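D-isomer specific 2-hydroxyacid dehydrogenase family protein (Aeromonas salmonicida subsp. salmonicida, PDB 3HG7) probably acts as an NAD-dependent oxidoreductase of the D-isomer specific 2-hydroxyacid dehydrogenase family. Local coordinates at residues Arg231-Asn236 / Val256-Pro261; Met251-Val256 / Asn273-Pro278. The protein carries 1 engineered substitution. One frame throughout, in Å; residues are numbered along the deposited sequence.

Contact 1: residues Arg231-Asn236 / Val256-Pro261; sequences RGNAIN and VFEQEP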
loop_
_atom_site.group_PDB
_atom_site.type_symbol
_atom_site.label_atom_id
_atom_site.label_comp_id
_atom_site.label_asym_id
_atom_site.label_seq_id
_atom_site.Cartn_x
_atom_site.Cartn_y
_atom_site.Cartn_z
ATOM N N ARG A 231 -4.729 -4.213 -2.373
ATOM C CA ARG A 231 -4.218 -4.983 -3.518
ATOM C C ARG A 231 -5.273 -4.990 -4.603
ATOM O O ARG A 231 -6.465 -4.947 -4.303
ATOM C CB ARG A 231 -3.859 -6.433 -3.133
ATOM C CG ARG A 231 -3.121 -6.629 -1.794
ATOM C CD ARG A 231 -1.631 -6.227 -1.834
ATOM N NE ARG A 231 -0.887 -6.833 -2.942
ATOM C CZ ARG A 231 -0.486 -8.106 -2.996
ATOM N NH1 ARG A 231 -0.761 -8.955 -2.004
ATOM N NH2 ARG A 231 0.189 -8.541 -4.056
ATOM N N GLY A 232 -4.843 -5.070 -5.858
ATOM C CA GLY A 232 -5.762 -5.094 -6.987
ATOM C C GLY A 232 -6.908 -6.072 -6.798
ATOM O O GLY A 232 -8.012 -5.861 -7.305
ATOM N N ASN A 233 -6.618 -7.134 -6.050
ATOM C CA ASN A 233 -7.521 -8.258 -5.787
ATOM C C ASN A 233 -8.876 -7.982 -5.160
ATOM O O ASN A 233 -9.803 -8.803 -5.292
ATOM C CB ASN A 233 -6.797 -9.290 -4.916
ATOM C CG ASN A 233 -6.093 -10.325 -5.732
ATOM O OD1 ASN A 233 -5.405 -11.202 -5.195
ATOM N ND2 ASN A 233 -6.260 -10.245 -7.055
ATOM N N ALA A 234 -8.981 -6.863 -4.447
ATOM C CA ALA A 234 -10.201 -6.507 -3.750
ATOM C C ALA A 234 -11.331 -6.235 -4.735
ATOM O O ALA A 234 -12.515 -6.342 -4.389
ATOM C CB ALA A 234 -9.968 -5.309 -2.859
ATOM N N ILE A 235 -10.958 -5.916 -5.970
ATOM C CA ILE A 235 -11.908 -5.411 -6.947
ATOM C C ILE A 235 -11.887 -6.232 -8.227
ATOM O O ILE A 235 -10.835 -6.440 -8.820
ATOM C CB ILE A 235 -11.621 -3.909 -7.297
ATOM C CG1 ILE A 235 -11.819 -3.016 -6.065
ATOM C CG2 ILE A 235 -12.500 -3.426 -8.454
ATOM C CD1 ILE A 235 -11.231 -1.612 -6.201
ATOM N N ASN A 236 -13.061 -6.695 -8.648
ATOM C CA ASN A 236 -13.196 -7.215 -9.999
ATOM C C ASN A 236 -13.307 -6.021 -10.917
ATOM O O ASN A 236 -14.290 -5.271 -10.866
ATOM C CB ASN A 236 -14.404 -8.145 -10.158
ATOM C CG ASN A 236 -14.649 -8.532 -11.612
ATOM O OD1 ASN A 236 -15.115 -7.722 -12.408
ATOM N ND2 ASN A 236 -14.334 -9.774 -11.961
ATOM N N VAL A 256 -3.712 0.497 -6.996
ATOM C CA VAL A 256 -3.271 -0.907 -7.165
ATOM C C VAL A 256 -4.192 -1.660 -8.113
ATOM O O VAL A 256 -5.360 -1.298 -8.287
ATOM C CB VAL A 256 -3.188 -1.638 -5.827
ATOM C CG1 VAL A 256 -2.075 -1.048 -4.981
ATOM C CG2 VAL A 256 -4.560 -1.611 -5.088
ATOM N N PHE A 257 -3.653 -2.698 -8.751
ATOM C CA PHE A 257 -4.341 -3.309 -9.875
ATOM C C PHE A 257 -4.093 -4.806 -9.938
ATOM O O PHE A 257 -3.086 -5.286 -9.409
ATOM C CB PHE A 257 -3.915 -2.619 -11.168
ATOM C CG PHE A 257 -4.216 -1.149 -11.164
ATOM C CD1 PHE A 257 -5.495 -0.690 -11.510
ATOM C CD2 PHE A 257 -3.251 -0.228 -10.749
ATOM C CE1 PHE A 257 -5.793 0.668 -11.478
ATOM C CE2 PHE A 257 -3.545 1.125 -10.697
ATOM C CZ PHE A 257 -4.817 1.571 -11.075
ATOM N N GLU A 258 -5.027 -5.517 -10.570
ATOM C CA GLU A 258 -4.894 -6.965 -10.824
ATOM C C GLU A 258 -3.589 -7.275 -11.576
ATOM O O GLU A 258 -2.953 -8.307 -11.331
ATOM C CB GLU A 258 -6.116 -7.472 -11.617
ATOM C CG GLU A 258 -6.781 -8.734 -11.058
ATOM C CD GLU A 258 -8.311 -8.607 -10.965
ATOM O OE1 GLU A 258 -8.971 -8.316 -11.991
ATOM O OE2 GLU A 258 -8.850 -8.802 -9.851
ATOM N N GLN A 259 -3.203 -6.381 -12.490
ATOM C CA GLN A 259 -1.915 -6.471 -13.194
ATOM C C GLN A 259 -1.147 -5.133 -13.118
ATOM O O GLN A 259 -1.683 -4.088 -13.492
ATOM C CB GLN A 259 -2.139 -6.876 -14.661
ATOM C CG GLN A 259 -0.903 -6.786 -15.577
ATOM C CD GLN A 259 -0.025 -8.041 -15.563
ATOM O OE1 GLN A 259 -0.499 -9.153 -15.817
ATOM N NE2 GLN A 259 1.268 -7.857 -15.287
ATOM N N GLU A 260 0.091 -5.170 -12.631
ATOM C CA GLU A 260 0.972 -3.981 -12.673
ATOM C C GLU A 260 2.384 -4.222 -13.221
ATOM O O GLU A 260 2.995 -5.259 -12.938
ATOM C CB GLU A 260 1.031 -3.239 -11.336
ATOM C CG GLU A 260 0.698 -4.044 -10.125
ATOM C CD GLU A 260 0.407 -3.164 -8.930
ATOM O OE1 GLU A 260 -0.783 -2.974 -8.578
ATOM O OE2 GLU A 260 1.379 -2.659 -8.339
ATOM N N PRO A 261 2.907 -3.258 -14.002
ATOM C CA PRO A 261 2.206 -2.026 -14.369
ATOM C C PRO A 261 0.891 -2.308 -15.102
ATOM O O PRO A 261 0.773 -3.321 -15.813
ATOM C CB PRO A 261 3.193 -1.302 -15.292
ATOM C CG PRO A 261 4.309 -2.259 -15.545
ATOM C CD PRO A 261 4.314 -3.230 -14.420
HETATM O O HOH W 1 -2.305 -5.301 -6.302
#
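Gly232 and the backbone of Phe257 and Glu258 illustrate how two loops pass closely when one offers a residue with no side chain: Gly232 CA lies 3.4 Å from Phe257 C. Val256 completes the apolar part. Its CG2 branch, set between the backbone N and the carbonyl carbon, reaches the facing backbone and stops 3.5 Å from Arg231 C, over the peptide that leads into Gly232. A single water provides the polar link, accepting from Gly232 N at 2.6 Å and donating to Phe257 O at 3.2 Å. Glu258 behaves differently. Its chain, bent at chi2 (133°), brings OE2 to 3.3 Å from Ile235 O; these are two acceptors and form no bond, and OE2 instead takes a weak hydrogen bond from His210. The side chains of Asn233 and Glu258 cross at about a right angle, their amide and carboxylate planes turned 50° apart, and ND2 stays 4.1 Å from Glu258 OE2, without a bond. Glu260 folds back within its own loop, where OE1 accepts from Phe257 N at 2.9 Å, nearly along the C-O axis, while OE2 is held by His279. Arg231 leaves its backbone pointing away from 256-261, and its NH1 forms a salt bridge with Asp79. Arg231, Glu260 and His279, with Glu260 bonded to His279, are consistent with the Arg-Glu-His set of the D-2-hydroxyacid dehydrogenase active site, where, by family inference, the arginine probably binds the substrate carboxylate and the histidine serves as acid/base.

Contact 2: residues Met251-Val256 / Asn273-Pro278; sequences MAVLDV and NLIITP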
loop_
_atom_site.group_PDB
_atom_site.type_symbol
_atom_site.label_atom_id
_atom_site.label_comp_id
_atom_site.label_asym_id
_atom_site.label_seq_id
_atom_site.Cartn_x
_atom_site.Cartn_y
_atom_site.Cartn_z
ATOM N N MET A 251 -17.154 7.775 -8.280
ATOM C CA MET A 251 -15.776 7.849 -8.744
ATOM C C MET A 251 -15.008 6.700 -8.138
ATOM O O MET A 251 -15.387 6.189 -7.074
ATOM C CB MET A 251 -15.143 9.178 -8.306
ATOM C CG MET A 251 -15.634 10.448 -9.055
ATOM S SD MET A 251 -14.690 10.900 -10.539
ATOM C CE MET A 251 -13.107 10.161 -10.123
ATOM N N ALA A 252 -13.914 6.302 -8.791
ATOM C CA ALA A 252 -12.980 5.352 -8.190
ATOM C C ALA A 252 -11.541 5.901 -8.276
ATOM O O ALA A 252 -11.170 6.485 -9.289
ATOM C CB ALA A 252 -13.060 4.030 -8.887
ATOM N N VAL A 253 -10.778 5.741 -7.202
ATOM C CA VAL A 253 -9.348 6.117 -7.191
ATOM C C VAL A 253 -8.579 4.869 -6.867
ATOM O O VAL A 253 -8.684 4.347 -5.754
ATOM C CB VAL A 253 -9.038 7.194 -6.106
ATOM C CG1 VAL A 253 -7.540 7.624 -6.137
ATOM C CG2 VAL A 253 -9.944 8.406 -6.296
ATOM N N LEU A 254 -7.777 4.407 -7.822
ATOM C CA LEU A 254 -7.109 3.131 -7.662
ATOM C C LEU A 254 -5.613 3.294 -7.758
ATOM O O LEU A 254 -5.125 3.831 -8.751
ATOM C CB LEU A 254 -7.551 2.150 -8.749
ATOM C CG LEU A 254 -9.030 1.804 -8.941
ATOM C CD1 LEU A 254 -9.092 0.577 -9.824
ATOM C CD2 LEU A 254 -9.729 1.562 -7.617
ATOM N N ASP A 255 -4.907 2.844 -6.721
ATOM C CA ASP A 255 -3.445 2.903 -6.698
ATOM C C ASP A 255 -2.863 1.517 -7.059
ATOM O O ASP A 255 -1.700 1.393 -7.426
ATOM C CB ASP A 255 -2.945 3.353 -5.320
ATOM C CG ASP A 255 -1.457 3.638 -5.304
ATOM O OD1 ASP A 255 -0.977 4.345 -6.235
ATOM O OD2 ASP A 255 -0.764 3.101 -4.400
ATOM N N VAL A 256 -3.712 0.497 -6.996
ATOM C CA VAL A 256 -3.271 -0.907 -7.165
ATOM C C VAL A 256 -4.192 -1.660 -8.113
ATOM O O VAL A 256 -5.360 -1.298 -8.287
ATOM C CB VAL A 256 -3.188 -1.638 -5.827
ATOM C CG1 VAL A 256 -2.075 -1.048 -4.981
ATOM C CG2 VAL A 256 -4.560 -1.611 -5.088
ATOM N N ASN A 273 -14.413 8.782 -14.884
ATOM C CA ASN A 273 -14.543 8.899 -13.431
ATOM C C ASN A 273 -13.728 7.831 -12.707
ATOM O O ASN A 273 -14.083 7.365 -11.622
ATOM C CB ASN A 273 -16.030 8.872 -13.010
ATOM C CG ASN A 273 -16.761 7.668 -13.554
ATOM O OD1 ASN A 273 -16.240 6.936 -14.407
ATOM N ND2 ASN A 273 -17.981 7.450 -13.070
ATOM N N LEU A 274 -12.605 7.468 -13.317
ATOM C CA LEU A 274 -11.661 6.568 -12.702
ATOM C C LEU A 274 -10.340 7.330 -12.685
ATOM O O LEU A 274 -9.941 7.856 -13.704
ATOM C CB LEU A 274 -11.496 5.291 -13.543
ATOM C CG LEU A 274 -10.866 4.058 -12.878
ATOM C CD1 LEU A 274 -10.881 2.857 -13.823
ATOM C CD2 LEU A 274 -9.459 4.286 -12.438
ATOM N N ILE A 275 -9.689 7.378 -11.530
ATOM C CA ILE A 275 -8.383 8.014 -11.422
ATOM C C ILE A 275 -7.355 6.934 -11.110
ATOM O O ILE A 275 -7.570 6.081 -10.244
ATOM C CB ILE A 275 -8.368 9.120 -10.361
ATOM C CG1 ILE A 275 -9.213 10.314 -10.851
ATOM C CG2 ILE A 275 -6.902 9.483 -9.983
ATOM C CD1 ILE A 275 -9.447 11.347 -9.833
ATOM N N ILE A 276 -6.216 7.007 -11.776
ATOM C CA ILE A 276 -5.188 5.977 -11.664
ATOM C C ILE A 276 -3.874 6.569 -11.182
ATOM O O ILE A 276 -3.406 7.557 -11.731
ATOM C CB ILE A 276 -4.916 5.334 -13.030
ATOM C CG1 ILE A 276 -6.099 4.466 -13.474
ATOM C CG2 ILE A 276 -3.630 4.502 -12.992
ATOM C CD1 ILE A 276 -6.110 4.208 -14.944
ATOM N N THR A 277 -3.286 5.950 -10.173
ATOM C CA THR A 277 -1.936 6.291 -9.766
ATOM C C THR A 277 -1.061 5.034 -9.820
ATOM O O THR A 277 -1.543 3.943 -9.517
ATOM C CB THR A 277 -1.907 6.951 -8.384
ATOM O OG1 THR A 277 -2.561 6.119 -7.403
ATOM C CG2 THR A 277 -2.585 8.314 -8.457
ATOM N N PRO A 278 0.229 5.188 -10.161
ATOM C CA PRO A 278 1.069 3.989 -10.411
ATOM C C PRO A 278 1.656 3.353 -9.154
ATOM O O PRO A 278 2.878 3.320 -8.980
ATOM C CB PRO A 278 2.157 4.525 -11.328
ATOM C CG PRO A 278 2.299 5.999 -10.931
ATOM C CD PRO A 278 0.909 6.447 -10.544
#
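Val253 and Ile275 meet on one face of a pair of parallel strands, CG1 of Val253 lying 4.3 Å from CG2 of Ile275, while Leu254 and Leu274 pack on the other face, with Leu254 CG 4.3 Å from Leu274 CD2. Helix 237-245 covers the leucine face, its Leu240 and Leu244 also touching Ala252; on the valine face Tyr106 of helix 100-115 rests against Val253. Met251 extends the valine face toward the start of the strands. A bend at chi2 (-90°) curls its chain over Asn273, placing SD 3.5 Å from Asn273 CB, and a further bend at chi3 (-26°) brings the methyl CE to 3.3 Å from Asn273 O and 3.9 Å from Ile275 CD1. The polar end of Asn273 is engaged elsewhere, by Gln271, Leu244 and Gly250.

Between the two apolar faces runs the parallel backbone pairing, its strands only 12° apart in direction. Ala252 and Leu254 each both donate and accept: Ala252 N binds Asn273 O and Ala252 O receives Ile275 N at 2.8 Å, then Leu254 N binds Ile275 O and Leu254 O receives Thr277 N at 3.1 Å.

Beyond the strand ends the contact becomes polar. Thr277 OG1 donates to Asp255 OD1 at 2.6 Å, approaching on the anti side and out of the carboxylate plane; the two side chains cross at about a right angle. Tyr106 OH is hydrogen-bonded to the threonine hydroxyl. Thr277 OG1 and Asn280 N together grip OD1 and Ser281 OG holds OD2, which fixes the rotation of the carboxylate; the apolar pairing of the two strands thus gives way, past their C-terminal ends, to a hydrogen-bonded polar cluster.

How the contacts relate
Contact 1 and contact 2 have centres 11 Å apart in the same NAD-binding domain and share Val256, in the loop just after strand 251-254. Their segments alternate along the chain: 231-236, 251-256, 256-261, then 273-278. Strands 225-228, 251-254 and 274-276 are neighbours at one margin of the parallel seven-stranded sheet, with helix 237-245 linking the first two. Contact 2 pairs the last two strands, whereas contact 1 joins loops beyond the C-terminal ends of 225-228 and 251-254. Direct packing unites them, since Phe257 CZ meets Ile276 CG2 and Ile235 CD1 meets Leu254 CD2. The sheet thus probably positions the loops lining the presumed active-site cleft.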